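Side-chain contacts in ribosomal-protein-S5-alanine N-acetyltransferase (Vibrio fischeri, PDB 3IGR), which probably transfers an acetyl group from acetyl-CoA to the N-terminal alanine of ribosomal protein uS5: residues A[5-10]-A[113-118]; A[59-62]-A[66-69]; A[35-40]-A[139-144]; A[123-128]-A[175-180]. All coordinates share one frame; numbering follows the deposited sequence.

Contact 1: residues A[5-10]-A[113-118]; sequences FEFEHY and MRRAVN
Arg115 lays its chain over one face of the Phe7 ring, and apolar packing makes up most of the contact. The arginine runs past the ring in the opposite direction. Arg115 CB lies 4.1 Å from the centroid of the Phe7 ring and 19° off its normal, a CH-pi contact, while Arg115 CD stands 3.7 Å from Phe7 CD1. Tyr10 CB covers the opposite face. A bend at chi3 (74°) brings the guanidinium back over the base of the phenylalanine: its plane is 20° from that of the ring, and Arg115 NH2 is 3.3 Å from Phe7 CB. Arginine suits this place because its methylenes can pack on an aromatic face while the guanidinium goes on past the base of the ring to Glu8. Ala116, small enough for the helix to come close, adds its backbone N 4.3 Å from Phe7 CZ.

The electrostatic part is looser. Glu8 OE2 forms a long salt bridge of 3.5 Å with Arg115 NH1, the two chains crossing nearly at right angles. The same NH1 makes a weak hydrogen bond to Asn76 O of the second subunit.

Glu8 follows Phe7 in a type II' turn closed by Tyr10 N to Phe7 O at 2.8 Å, which brings its carboxylate to the edge of the contact. This hairpin, joining strands 4-7 and 10-14, lies against helix 112-126; Phe7 and Ala116 both pack on Val12 of strand 10-14, and Ala116 also reaches Val84 of strand 79-90.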
loop_
_atom_site.group_PDB
_atom_site.type_symbol
_atom_site.label_atom_id
_atom_site.label_comp_id
_atom_site.label_asym_id
_atom_site.label_seq_id
_atom_site.Cartn_x
_atom_site.Cartn_y
_atom_site.Cartn_z
ATOM N N PHE A 5 12.784 -13.032 -4.547
ATOM C CA PHE A 5 11.373 -12.704 -4.440
ATOM C C PHE A 5 10.731 -12.617 -5.814
ATOM O O PHE A 5 11.302 -12.071 -6.759
ATOM C CB PHE A 5 11.147 -11.416 -3.629
ATOM C CG PHE A 5 11.959 -11.350 -2.365
ATOM C CD1 PHE A 5 11.476 -11.911 -1.186
ATOM C CD2 PHE A 5 13.226 -10.761 -2.360
ATOM C CE1 PHE A 5 12.230 -11.862 -0.002
ATOM C CE2 PHE A 5 13.994 -10.718 -1.175
ATOM C CZ PHE A 5 13.488 -11.265 -0.007
ATOM N N GLU A 6 9.534 -13.174 -5.925
ATOM C CA GLU A 6 8.836 -13.151 -7.195
ATOM C C GLU A 6 7.449 -12.555 -7.022
ATOM O O GLU A 6 6.797 -12.777 -6.014
ATOM C CB GLU A 6 8.798 -14.552 -7.808
ATOM C CG GLU A 6 10.144 -14.948 -8.455
ATOM C CD GLU A 6 10.153 -16.356 -9.022
ATOM O OE1 GLU A 6 9.412 -17.218 -8.496
ATOM O OE2 GLU A 6 10.906 -16.606 -10.001
ATOM N N PHE A 7 7.038 -11.751 -7.996
ATOM C CA PHE A 7 5.679 -11.239 -8.065
ATOM C C PHE A 7 5.418 -10.960 -9.532
ATOM O O PHE A 7 6.329 -10.529 -10.257
ATOM C CB PHE A 7 5.479 -9.979 -7.198
ATOM C CG PHE A 7 6.441 -8.846 -7.507
ATOM C CD1 PHE A 7 6.148 -7.913 -8.504
ATOM C CD2 PHE A 7 7.632 -8.706 -6.786
ATOM C CE1 PHE A 7 7.032 -6.867 -8.795
ATOM C CE2 PHE A 7 8.525 -7.655 -7.058
ATOM C CZ PHE A 7 8.226 -6.735 -8.070
ATOM N N GLU A 8 4.182 -11.220 -9.952
ATOM C CA GLU A 8 3.777 -11.096 -11.345
ATOM C C GLU A 8 4.786 -11.790 -12.259
ATOM O O GLU A 8 5.091 -12.955 -12.023
ATOM C CB GLU A 8 3.521 -9.633 -11.708
ATOM C CG GLU A 8 2.029 -9.291 -11.640
ATOM C CD GLU A 8 1.778 -7.892 -11.142
ATOM O OE1 GLU A 8 0.616 -7.443 -11.205
ATOM O OE2 GLU A 8 2.747 -7.236 -10.696
ATOM N N HIS A 9 5.303 -11.098 -13.276
ATOM C CA HIS A 9 6.362 -11.670 -14.127
ATOM C C HIS A 9 7.776 -11.141 -13.794
ATOM O O HIS A 9 8.674 -11.121 -14.646
ATOM C CB HIS A 9 6.020 -11.539 -15.621
ATOM C CG HIS A 9 5.766 -10.131 -16.076
ATOM N ND1 HIS A 9 4.514 -9.551 -16.045
ATOM C CD2 HIS A 9 6.600 -9.201 -16.600
ATOM C CE1 HIS A 9 4.592 -8.318 -16.518
ATOM N NE2 HIS A 9 5.845 -8.084 -16.865
ATOM N N TYR A 10 7.964 -10.741 -12.540
ATOM C CA TYR A 10 9.236 -10.183 -12.057
ATOM C C TYR A 10 9.891 -11.034 -10.969
ATOM O O TYR A 10 9.212 -11.769 -10.243
ATOM C CB TYR A 10 9.024 -8.762 -11.528
ATOM C CG TYR A 10 8.369 -7.853 -12.533
ATOM C CD1 TYR A 10 9.109 -7.302 -13.581
ATOM C CD2 TYR A 10 7.002 -7.573 -12.473
ATOM C CE1 TYR A 10 8.513 -6.482 -14.526
ATOM C CE2 TYR A 10 6.393 -6.742 -13.427
ATOM C CZ TYR A 10 7.165 -6.201 -14.446
ATOM O OH TYR A 10 6.609 -5.375 -15.400
HETATM N N MSE A 113 8.748 -0.514 -8.349
HETATM C CA MSE A 113 9.792 -0.050 -7.460
HETATM C C MSE A 113 9.363 -0.218 -6.000
HETATM O O MSE A 113 10.135 -0.692 -5.167
HETATM C CB MSE A 113 10.141 1.406 -7.761
HETATM C CG MSE A 113 11.441 1.860 -7.123
HETATM SE SE MSE A 113 13.018 1.338 -8.168
HETATM C CE MSE A 113 13.163 -0.587 -7.778
ATOM N N ARG A 114 8.141 0.205 -5.698
ATOM C CA ARG A 114 7.571 0.060 -4.366
ATOM C C ARG A 114 7.621 -1.396 -3.875
ATOM O O ARG A 114 8.110 -1.659 -2.765
ATOM C CB ARG A 114 6.132 0.577 -4.349
ATOM C CG ARG A 114 5.495 0.571 -2.967
ATOM C CD ARG A 114 3.986 0.719 -3.055
ATOM N NE ARG A 114 3.357 -0.425 -3.718
ATOM C CZ ARG A 114 2.647 -0.352 -4.839
ATOM N NH1 ARG A 114 2.446 0.810 -5.430
ATOM N NH2 ARG A 114 2.119 -1.441 -5.351
ATOM N N ARG A 115 7.148 -2.331 -4.698
ATOM C CA ARG A 115 7.185 -3.759 -4.341
ATOM C C ARG A 115 8.593 -4.295 -4.162
ATOM O O ARG A 115 8.855 -5.032 -3.208
ATOM C CB ARG A 115 6.438 -4.641 -5.362
ATOM C CG ARG A 115 4.961 -4.325 -5.566
ATOM C CD ARG A 115 4.276 -5.417 -6.451
ATOM N NE ARG A 115 4.057 -6.675 -5.714
ATOM C CZ ARG A 115 3.219 -7.649 -6.090
ATOM N NH1 ARG A 115 2.523 -7.552 -7.211
ATOM N NH2 ARG A 115 3.076 -8.736 -5.344
ATOM N N ALA A 116 9.496 -3.940 -5.084
ATOM C CA ALA A 116 10.896 -4.387 -5.014
ATOM C C ALA A 116 11.592 -3.921 -3.734
ATOM O O ALA A 116 12.282 -4.702 -3.065
ATOM C CB ALA A 116 11.682 -3.925 -6.271
ATOM N N VAL A 117 11.390 -2.654 -3.386
ATOM C CA VAL A 117 12.009 -2.060 -2.199
ATOM C C VAL A 117 11.349 -2.602 -0.930
ATOM O O VAL A 117 12.039 -2.894 0.039
ATOM C CB VAL A 117 11.927 -0.520 -2.196
ATOM C CG1 VAL A 117 12.467 0.060 -0.894
ATOM C CG2 VAL A 117 12.706 0.087 -3.382
ATOM N N ASN A 118 10.015 -2.727 -0.934
ATOM C CA ASN A 118 9.293 -3.259 0.225
ATOM C C ASN A 118 9.739 -4.656 0.623
ATOM O O ASN A 118 9.901 -4.954 1.814
ATOM C CB ASN A 118 7.790 -3.302 -0.027
ATOM C CG ASN A 118 6.996 -3.477 1.246
ATOM O OD1 ASN A 118 7.536 -3.394 2.345
ATOM N ND2 ASN A 118 5.698 -3.701 1.106
#

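Contact 2: residues A[59-62]-A[66-69]; sequences VELH and LAFY
The imidazole of His62 meets the backbone of 66-69 with its edge. Tyr69 N lies near the ring plane and donates to His62 NE2 over 3.1 Å, almost perfectly straight at 176°. Chi1 of -69° sets CG anti to the carbonyl carbon and turns the ring from the helix to the start of the strand, where histidine offers a side-chain acceptor to a peptide N-H. The Phe68 ring comes obliquely to the same histidine, with Phe68 CD1 4.4 Å from His62 CD2.

Leu61 works through both its backbone and its side chain. Its O accepts from Leu66 N at 2.8 Å, closing the turn after the helix. Its CB touches Ala67 CB at 3.7 Å, an approach that the small alanine permits, and its CD2 packs on Leu66 CB at 3.9 Å.

The contact thus joins the end of helix 48-63 to the beginning of strand 68-74. His62 and Phe68 both reach Leu14 of strand 10-14, Tyr69 bonds through its backbone to Ile15, and Phe68 stacks edge-to-face with Trp123 of helix 112-126.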
loop_
_atom_site.group_PDB
_atom_site.type_symbol
_atom_site.label_atom_id
_atom_site.label_comp_id
_atom_site.label_asym_id
_atom_site.label_seq_id
_atom_site.Cartn_x
_atom_site.Cartn_y
_atom_site.Cartn_z
ATOM N N VAL A 59 30.089 -9.665 -4.942
ATOM C CA VAL A 59 29.998 -11.066 -4.547
ATOM C C VAL A 59 30.710 -11.264 -3.209
ATOM O O VAL A 59 30.238 -12.020 -2.348
ATOM C CB VAL A 59 30.559 -11.997 -5.657
ATOM C CG1 VAL A 59 30.966 -13.372 -5.117
ATOM C CG2 VAL A 59 29.542 -12.134 -6.782
ATOM N N GLU A 60 31.817 -10.543 -3.030
ATOM C CA GLU A 60 32.624 -10.635 -1.818
ATOM C C GLU A 60 31.915 -9.981 -0.630
ATOM O O GLU A 60 31.898 -10.528 0.477
ATOM C CB GLU A 60 34.012 -10.026 -2.065
ATOM C CG GLU A 60 35.109 -10.489 -1.108
ATOM C CD GLU A 60 35.107 -12.080 -0.907
ATOM O OE1 GLU A 60 35.411 -12.786 -2.030
ATOM O OE2 GLU A 60 34.975 -12.721 0.289
ATOM N N LEU A 61 31.305 -8.822 -0.872
ATOM C CA LEU A 61 30.550 -8.133 0.154
ATOM C C LEU A 61 29.328 -8.954 0.583
ATOM O O LEU A 61 29.014 -9.002 1.775
ATOM C CB LEU A 61 30.162 -6.725 -0.312
ATOM C CG LEU A 61 31.303 -5.745 -0.637
ATOM C CD1 LEU A 61 30.799 -4.557 -1.450
ATOM C CD2 LEU A 61 32.044 -5.260 0.614
ATOM N N HIS A 62 28.670 -9.620 -0.375
ATOM C CA HIS A 62 27.534 -10.515 -0.066
ATOM C C HIS A 62 27.955 -11.614 0.911
ATOM O O HIS A 62 27.220 -11.928 1.843
ATOM C CB HIS A 62 26.926 -11.175 -1.323
ATOM C CG HIS A 62 26.191 -10.237 -2.242
ATOM N ND1 HIS A 62 25.936 -10.546 -3.565
ATOM C CD2 HIS A 62 25.659 -9.006 -2.036
ATOM C CE1 HIS A 62 25.282 -9.545 -4.130
ATOM N NE2 HIS A 62 25.102 -8.598 -3.224
ATOM N N LEU A 66 28.060 -7.672 4.053
ATOM C CA LEU A 66 28.478 -6.277 4.079
ATOM C C LEU A 66 27.716 -5.393 3.107
ATOM O O LEU A 66 27.752 -4.172 3.221
ATOM C CB LEU A 66 29.972 -6.182 3.758
ATOM C CG LEU A 66 30.947 -6.258 4.934
ATOM C CD1 LEU A 66 32.392 -6.429 4.444
ATOM C CD2 LEU A 66 30.813 -5.017 5.824
ATOM N N ALA A 67 27.064 -6.004 2.121
ATOM C CA ALA A 67 26.322 -5.253 1.109
ATOM C C ALA A 67 25.412 -6.191 0.330
ATOM O O ALA A 67 25.711 -7.371 0.182
ATOM C CB ALA A 67 27.276 -4.528 0.150
ATOM N N PHE A 68 24.304 -5.663 -0.161
ATOM C CA PHE A 68 23.293 -6.491 -0.820
ATOM C C PHE A 68 22.785 -5.696 -2.014
ATOM O O PHE A 68 22.058 -4.694 -1.872
ATOM C CB PHE A 68 22.169 -6.867 0.166
ATOM C CG PHE A 68 22.680 -7.536 1.429
ATOM C CD1 PHE A 68 22.930 -8.911 1.460
ATOM C CD2 PHE A 68 22.961 -6.791 2.565
ATOM C CE1 PHE A 68 23.426 -9.523 2.607
ATOM C CE2 PHE A 68 23.464 -7.400 3.726
ATOM C CZ PHE A 68 23.698 -8.757 3.745
ATOM N N TYR A 69 23.238 -6.095 -3.194
ATOM C CA TYR A 69 22.870 -5.379 -4.392
ATOM C C TYR A 69 21.852 -6.248 -5.112
ATOM O O TYR A 69 22.204 -7.307 -5.624
ATOM C CB TYR A 69 24.107 -5.113 -5.253
ATOM C CG TYR A 69 23.876 -4.127 -6.366
ATOM C CD1 TYR A 69 24.475 -2.872 -6.335
ATOM C CD2 TYR A 69 23.043 -4.445 -7.453
ATOM C CE1 TYR A 69 24.267 -1.957 -7.357
ATOM C CE2 TYR A 69 22.828 -3.538 -8.477
ATOM C CZ TYR A 69 23.453 -2.296 -8.429
ATOM O OH TYR A 69 23.246 -1.383 -9.438
#

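Contact 3: residues A[35-40]-A[139-144]; sequences APWEPK and PRNEKS
At the N-cap of helix 142-150, Asn141 receives the benzo end of Trp37, which reaches across from the loop after helix 31-34. Trp37 CZ3 touches Asn141 CB at 3.6 Å, and Trp37 CE3 lies 4.0 Å from Asn141 ND2. The indole comes in at a slant, its plane 38° from that of the amide, so this is packing of carbon against carbon and amide without a stack. Trp37 CH2 extends the contact to Arg140, 4.1 Å from its backbone O and 4.3 Å from its CG. A tryptophan suits the spot because its long, flat side chain can bridge from a loop to a neighbouring one whose backbones stay well apart.

The segment 139-144 links strand 132-137, which pairs in parallel with 96-103, to helix 142-150; in GNAT acetyltransferases these two central strands splay apart, and the cleft between them generally takes acetyl-CoA. Asparagine is a favoured N-cap: with CG anti to the backbone N (chi1 -165°), Asn141 OD1 accepts from Ser144 N at 3.3 Å, the donor sitting above the carbonyl plane instead of on a lone pair. Asn141 is also the centre of an inverse gamma turn, which bends the chain into the helix. The guanidinium of Arg140 is engaged by Glu170 in a salt bridge, and Ser144 OG bonds to Tyr101 OH of strand 96-103.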
loop_
_atom_site.group_PDB
_atom_site.type_symbol
_atom_site.label_atom_id
_atom_site.label_comp_id
_atom_site.label_asym_id
_atom_site.label_seq_id
_atom_site.Cartn_x
_atom_site.Cartn_y
_atom_site.Cartn_z
ATOM N N ALA A 35 20.895 10.482 -15.815
ATOM C CA ALA A 35 21.892 11.571 -15.708
ATOM C C ALA A 35 21.480 12.782 -14.846
ATOM O O ALA A 35 22.266 13.224 -13.995
ATOM C CB ALA A 35 22.351 12.014 -17.097
ATOM N N PRO A 36 20.245 13.310 -15.037
ATOM C CA PRO A 36 19.793 14.439 -14.201
ATOM C C PRO A 36 19.564 14.069 -12.728
ATOM O O PRO A 36 19.517 14.945 -11.863
ATOM C CB PRO A 36 18.445 14.848 -14.841
ATOM C CG PRO A 36 18.309 14.057 -16.077
ATOM C CD PRO A 36 19.177 12.864 -15.949
ATOM N N TRP A 37 19.443 12.779 -12.445
ATOM C CA TRP A 37 19.041 12.323 -11.118
ATOM C C TRP A 37 20.160 11.715 -10.257
ATOM O O TRP A 37 20.034 11.621 -9.037
ATOM C CB TRP A 37 17.904 11.325 -11.275
ATOM C CG TRP A 37 16.706 11.911 -11.946
ATOM C CD1 TRP A 37 16.281 11.673 -13.218
ATOM C CD2 TRP A 37 15.776 12.842 -11.379
ATOM N NE1 TRP A 37 15.135 12.384 -13.479
ATOM C CE2 TRP A 37 14.805 13.116 -12.369
ATOM C CE3 TRP A 37 15.672 13.474 -10.133
ATOM C CZ2 TRP A 37 13.730 13.985 -12.148
ATOM C CZ3 TRP A 37 14.603 14.344 -9.912
ATOM C CH2 TRP A 37 13.647 14.590 -10.919
ATOM N N GLU A 38 21.253 11.306 -10.890
ATOM C CA GLU A 38 22.288 10.545 -10.198
ATOM C C GLU A 38 23.675 11.115 -10.465
ATOM O O GLU A 38 23.860 11.830 -11.429
ATOM C CB GLU A 38 22.195 9.063 -10.581
ATOM C CG GLU A 38 20.994 8.347 -9.916
ATOM C CD GLU A 38 20.863 6.893 -10.330
ATOM O OE1 GLU A 38 19.874 6.244 -9.924
ATOM O OE2 GLU A 38 21.743 6.399 -11.068
ATOM N N PRO A 39 24.657 10.814 -9.604
ATOM C CA PRO A 39 25.999 11.350 -9.865
ATOM C C PRO A 39 26.559 10.897 -11.213
ATOM O O PRO A 39 26.193 9.819 -11.699
ATOM C CB PRO A 39 26.830 10.759 -8.728
ATOM C CG PRO A 39 25.837 10.528 -7.618
ATOM C CD PRO A 39 24.588 10.087 -8.319
ATOM N N LYS A 40 27.393 11.740 -11.825
ATOM C CA LYS A 40 28.166 11.385 -13.037
ATOM C C LYS A 40 28.785 9.997 -12.871
ATOM O O LYS A 40 29.361 9.690 -11.814
ATOM C CB LYS A 40 29.290 12.416 -13.267
ATOM C CG LYS A 40 30.133 12.201 -14.523
ATOM C CD LYS A 40 31.274 13.218 -14.636
ATOM C CE LYS A 40 32.092 12.992 -15.917
ATOM N NZ LYS A 40 33.310 13.890 -15.949
ATOM N N PRO A 139 14.102 16.758 -3.464
ATOM C CA PRO A 139 12.680 17.045 -3.234
ATOM C C PRO A 139 11.807 17.004 -4.492
ATOM O O PRO A 139 10.649 16.612 -4.399
ATOM C CB PRO A 139 12.680 18.464 -2.633
ATOM C CG PRO A 139 14.020 18.633 -2.045
ATOM C CD PRO A 139 14.975 17.796 -2.890
ATOM N N ARG A 140 12.333 17.384 -5.652
ATOM C CA ARG A 140 11.482 17.405 -6.839
ATOM C C ARG A 140 11.328 16.027 -7.504
ATOM O O ARG A 140 10.599 15.889 -8.479
ATOM C CB ARG A 140 11.899 18.508 -7.832
ATOM C CG ARG A 140 13.154 18.216 -8.610
ATOM C CD ARG A 140 13.661 19.452 -9.353
ATOM N NE ARG A 140 14.909 19.131 -10.048
ATOM C CZ ARG A 140 16.128 19.182 -9.511
ATOM N NH1 ARG A 140 16.320 19.568 -8.250
ATOM N NH2 ARG A 140 17.168 18.850 -10.253
ATOM N N ASN A 141 12.016 15.017 -6.970
ATOM C CA ASN A 141 11.796 13.630 -7.384
ATOM C C ASN A 141 10.532 13.062 -6.719
ATOM O O ASN A 141 10.608 12.307 -5.740
ATOM C CB ASN A 141 13.022 12.771 -7.046
ATOM C CG ASN A 141 13.013 11.426 -7.750
ATOM O OD1 ASN A 141 12.009 11.016 -8.338
ATOM N ND2 ASN A 141 14.137 10.721 -7.676
ATOM N N GLU A 142 9.376 13.454 -7.240
ATOM C CA GLU A 142 8.077 13.037 -6.705
ATOM C C GLU A 142 7.871 11.512 -6.746
ATOM O O GLU A 142 7.254 10.944 -5.843
ATOM C CB GLU A 142 6.943 13.766 -7.437
ATOM N N LYS A 143 8.393 10.855 -7.780
ATOM C CA LYS A 143 8.223 9.408 -7.934
ATOM C C LYS A 143 8.905 8.670 -6.787
ATOM O O LYS A 143 8.323 7.760 -6.177
ATOM C CB LYS A 143 8.775 8.931 -9.273
ATOM C CG LYS A 143 7.891 9.246 -10.459
ATOM C CD LYS A 143 8.415 8.560 -11.707
ATOM C CE LYS A 143 9.534 9.356 -12.371
ATOM N NZ LYS A 143 8.998 10.121 -13.534
ATOM N N SER A 144 10.135 9.087 -6.488
ATOM C CA SER A 144 10.871 8.554 -5.374
ATOM C C SER A 144 10.224 8.891 -4.027
ATOM O O SER A 144 10.177 8.041 -3.141
ATOM C CB SER A 144 12.307 9.067 -5.398
ATOM O OG SER A 144 13.048 8.411 -4.413
#

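Contact 4: residues A[123-128]-A[175-180]; sequences WMFKAQ and TSKIND
This is a CH-pi contact between the last turns of helix 112-126 and the end of strand 168-178, with Phe125 as the aromatic partner. Asn179 CB sits almost exactly above the ring of Phe125, 3.4 Å from its centroid and 5° off the normal. The amide continues over the base of the phenylalanine, its plane 18° from that of the ring, with Asn179 ND2 3.7 Å from Phe125 CB. Asn179 extends this way because its CG is anti to the backbone N (chi1 174°).

The rim of the ring is used too. Lys177 O lies near the ring plane, 3.4 Å from Phe125 CZ, and the aliphatic part of Lys177 runs alongside, its CG 4.0 Å from Phe125 CE2. Lysine can serve because its long chain lends methylenes to the ring while NZ goes on to bond with Leu151 O. Phe125 also packs on Ile133 of strand 132-137.

One water bridges the backbone and the side-chain amide: it lies 2.9 Å from Phe125 O, to which it probably donates, and accepts from Asn179 ND2 at 3.0 Å. ND2 also donates to Leu130 O, and OD1 accepts from Asp181 N. Held at both ends, the amide is probably fixed in rotation, nearly parallel to the ring, while the backbone places CB; the carbonyl at the rim faces slightly positive aromatic hydrogens, a mild attraction.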
loop_
_atom_site.group_PDB
_atom_site.type_symbol
_atom_site.label_atom_id
_atom_site.label_comp_id
_atom_site.label_asym_id
_atom_site.label_seq_id
_atom_site.Cartn_x
_atom_site.Cartn_y
_atom_site.Cartn_z
ATOM N N TRP A 123 13.219 -8.061 4.148
ATOM C CA TRP A 123 14.288 -9.032 4.313
ATOM C C TRP A 123 15.493 -8.455 5.096
ATOM O O TRP A 123 16.084 -9.141 5.919
ATOM C CB TRP A 123 14.696 -9.591 2.952
ATOM C CG TRP A 123 15.706 -10.687 3.035
ATOM C CD1 TRP A 123 15.465 -12.023 3.267
ATOM C CD2 TRP A 123 17.114 -10.556 2.854
ATOM N NE1 TRP A 123 16.649 -12.721 3.256
ATOM C CE2 TRP A 123 17.677 -11.849 3.003
ATOM C CE3 TRP A 123 17.961 -9.472 2.573
ATOM C CZ2 TRP A 123 19.051 -12.084 2.894
ATOM C CZ3 TRP A 123 19.336 -9.715 2.447
ATOM C CH2 TRP A 123 19.859 -11.008 2.621
HETATM N N MSE A 124 15.845 -7.197 4.846
HETATM C CA MSE A 124 16.960 -6.570 5.561
HETATM C C MSE A 124 16.671 -6.486 7.077
HETATM O O MSE A 124 17.580 -6.614 7.912
HETATM C CB MSE A 124 17.260 -5.187 4.990
HETATM C CG MSE A 124 17.755 -5.211 3.533
HETATM SE SE MSE A 124 19.493 -6.108 3.424
HETATM C CE MSE A 124 20.557 -4.883 4.467
ATOM N N PHE A 125 15.397 -6.299 7.410
ATOM C CA PHE A 125 14.959 -6.170 8.789
ATOM C C PHE A 125 14.897 -7.556 9.450
ATOM O O PHE A 125 15.461 -7.776 10.538
ATOM C CB PHE A 125 13.576 -5.511 8.830
ATOM C CG PHE A 125 13.592 -3.996 8.776
ATOM C CD1 PHE A 125 14.787 -3.271 8.748
ATOM C CD2 PHE A 125 12.387 -3.289 8.832
ATOM C CE1 PHE A 125 14.778 -1.867 8.735
ATOM C CE2 PHE A 125 12.366 -1.881 8.818
ATOM C CZ PHE A 125 13.564 -1.174 8.765
ATOM N N LYS A 126 14.206 -8.472 8.782
ATOM C CA LYS A 126 13.903 -9.784 9.329
ATOM C C LYS A 126 15.072 -10.754 9.226
ATOM O O LYS A 126 15.412 -11.375 10.210
ATOM C CB LYS A 126 12.623 -10.371 8.716
ATOM C CG LYS A 126 11.359 -9.608 9.156
ATOM C CD LYS A 126 10.062 -10.122 8.512
ATOM C CE LYS A 126 8.856 -9.324 9.052
ATOM N NZ LYS A 126 7.720 -9.228 8.091
ATOM N N ALA A 127 15.680 -10.893 8.049
ATOM C CA ALA A 127 16.790 -11.839 7.881
ATOM C C ALA A 127 18.150 -11.230 8.191
ATOM O O ALA A 127 19.042 -11.936 8.627
ATOM C CB ALA A 127 16.794 -12.439 6.499
ATOM N N GLN A 128 18.332 -9.934 7.957
ATOM C CA GLN A 128 19.619 -9.305 8.286
ATOM C C GLN A 128 19.617 -8.512 9.589
ATOM O O GLN A 128 20.644 -7.965 9.962
ATOM C CB GLN A 128 20.148 -8.444 7.135
ATOM C CG GLN A 128 20.584 -9.233 5.895
ATOM C CD GLN A 128 21.852 -10.042 6.103
ATOM O OE1 GLN A 128 22.738 -9.652 6.844
ATOM N NE2 GLN A 128 21.943 -11.178 5.432
ATOM N N THR A 175 15.339 10.577 5.034
ATOM C CA THR A 175 14.252 9.758 5.561
ATOM C C THR A 175 14.785 8.447 6.105
ATOM O O THR A 175 15.907 8.018 5.761
ATOM C CB THR A 175 13.153 9.457 4.487
ATOM O OG1 THR A 175 13.612 8.439 3.579
ATOM C CG2 THR A 175 12.777 10.698 3.705
ATOM N N SER A 176 13.998 7.797 6.961
ATOM C CA SER A 176 14.405 6.489 7.440
ATOM C C SER A 176 13.213 5.618 7.793
ATOM O O SER A 176 12.102 6.106 7.986
ATOM C CB SER A 176 15.332 6.620 8.649
ATOM O OG SER A 176 14.556 6.959 9.777
ATOM N N LYS A 177 13.452 4.317 7.840
ATOM C CA LYS A 177 12.509 3.389 8.417
ATOM C C LYS A 177 13.251 2.591 9.495
ATOM O O LYS A 177 14.366 2.121 9.258
ATOM C CB LYS A 177 11.964 2.454 7.339
ATOM C CG LYS A 177 10.746 1.657 7.796
ATOM C CD LYS A 177 10.177 0.817 6.656
ATOM C CE LYS A 177 8.906 0.115 7.127
ATOM N NZ LYS A 177 8.128 -0.446 5.993
ATOM N N ILE A 178 12.613 2.464 10.663
ATOM C CA ILE A 178 13.208 1.853 11.861
ATOM C C ILE A 178 12.462 0.557 12.146
ATOM O O ILE A 178 11.229 0.516 12.152
ATOM C CB ILE A 178 13.119 2.834 13.088
ATOM C CG1 ILE A 178 14.080 4.033 12.878
ATOM C CG2 ILE A 178 13.433 2.130 14.410
ATOM C CD1 ILE A 178 13.764 5.270 13.760
ATOM N N ASN A 179 13.229 -0.499 12.376
ATOM C CA ASN A 179 12.687 -1.805 12.666
ATOM C C ASN A 179 12.433 -1.927 14.165
ATOM O O ASN A 179 13.385 -2.114 14.925
ATOM C CB ASN A 179 13.711 -2.837 12.196
ATOM C CG ASN A 179 13.347 -4.279 12.563
ATOM O OD1 ASN A 179 12.217 -4.581 12.959
ATOM N ND2 ASN A 179 14.325 -5.177 12.409
ATOM N N ASP A 180 11.166 -1.827 14.581
ATOM C CA ASP A 180 10.787 -1.889 16.011
ATOM C C ASP A 180 11.071 -3.258 16.633
ATOM O O ASP A 180 11.182 -3.377 17.852
ATOM C CB ASP A 180 9.294 -1.540 16.248
ATOM C CG ASP A 180 8.966 -0.070 15.996
ATOM O OD1 ASP A 180 9.892 0.738 15.768
ATOM O OD2 ASP A 180 7.758 0.292 16.036
HETATM O O HOH W 1 14.381 -8.068 13.236
#

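In the fold
From the N terminus, the first hairpin reaches forward to helix 112-126, and contact 1 closes a loop that takes in the first half of the sheet. Contact 2, a short closure between helix 48-63 and strand 68-74, nests inside that loop and inside the one closed by contact 3. Contact 3 begins within the loop of contact 1 and ends beyond it, at helix 142-150, so it crosses both contact 1 and contact 4. Contacts 1 and 4 follow in series and share helix 112-126, touching where Phe5 packs on Trp123. Contact 2 meets contact 4 through Phe68, which reaches Met124 and Gln128, so the helix joins both halves of the sheet.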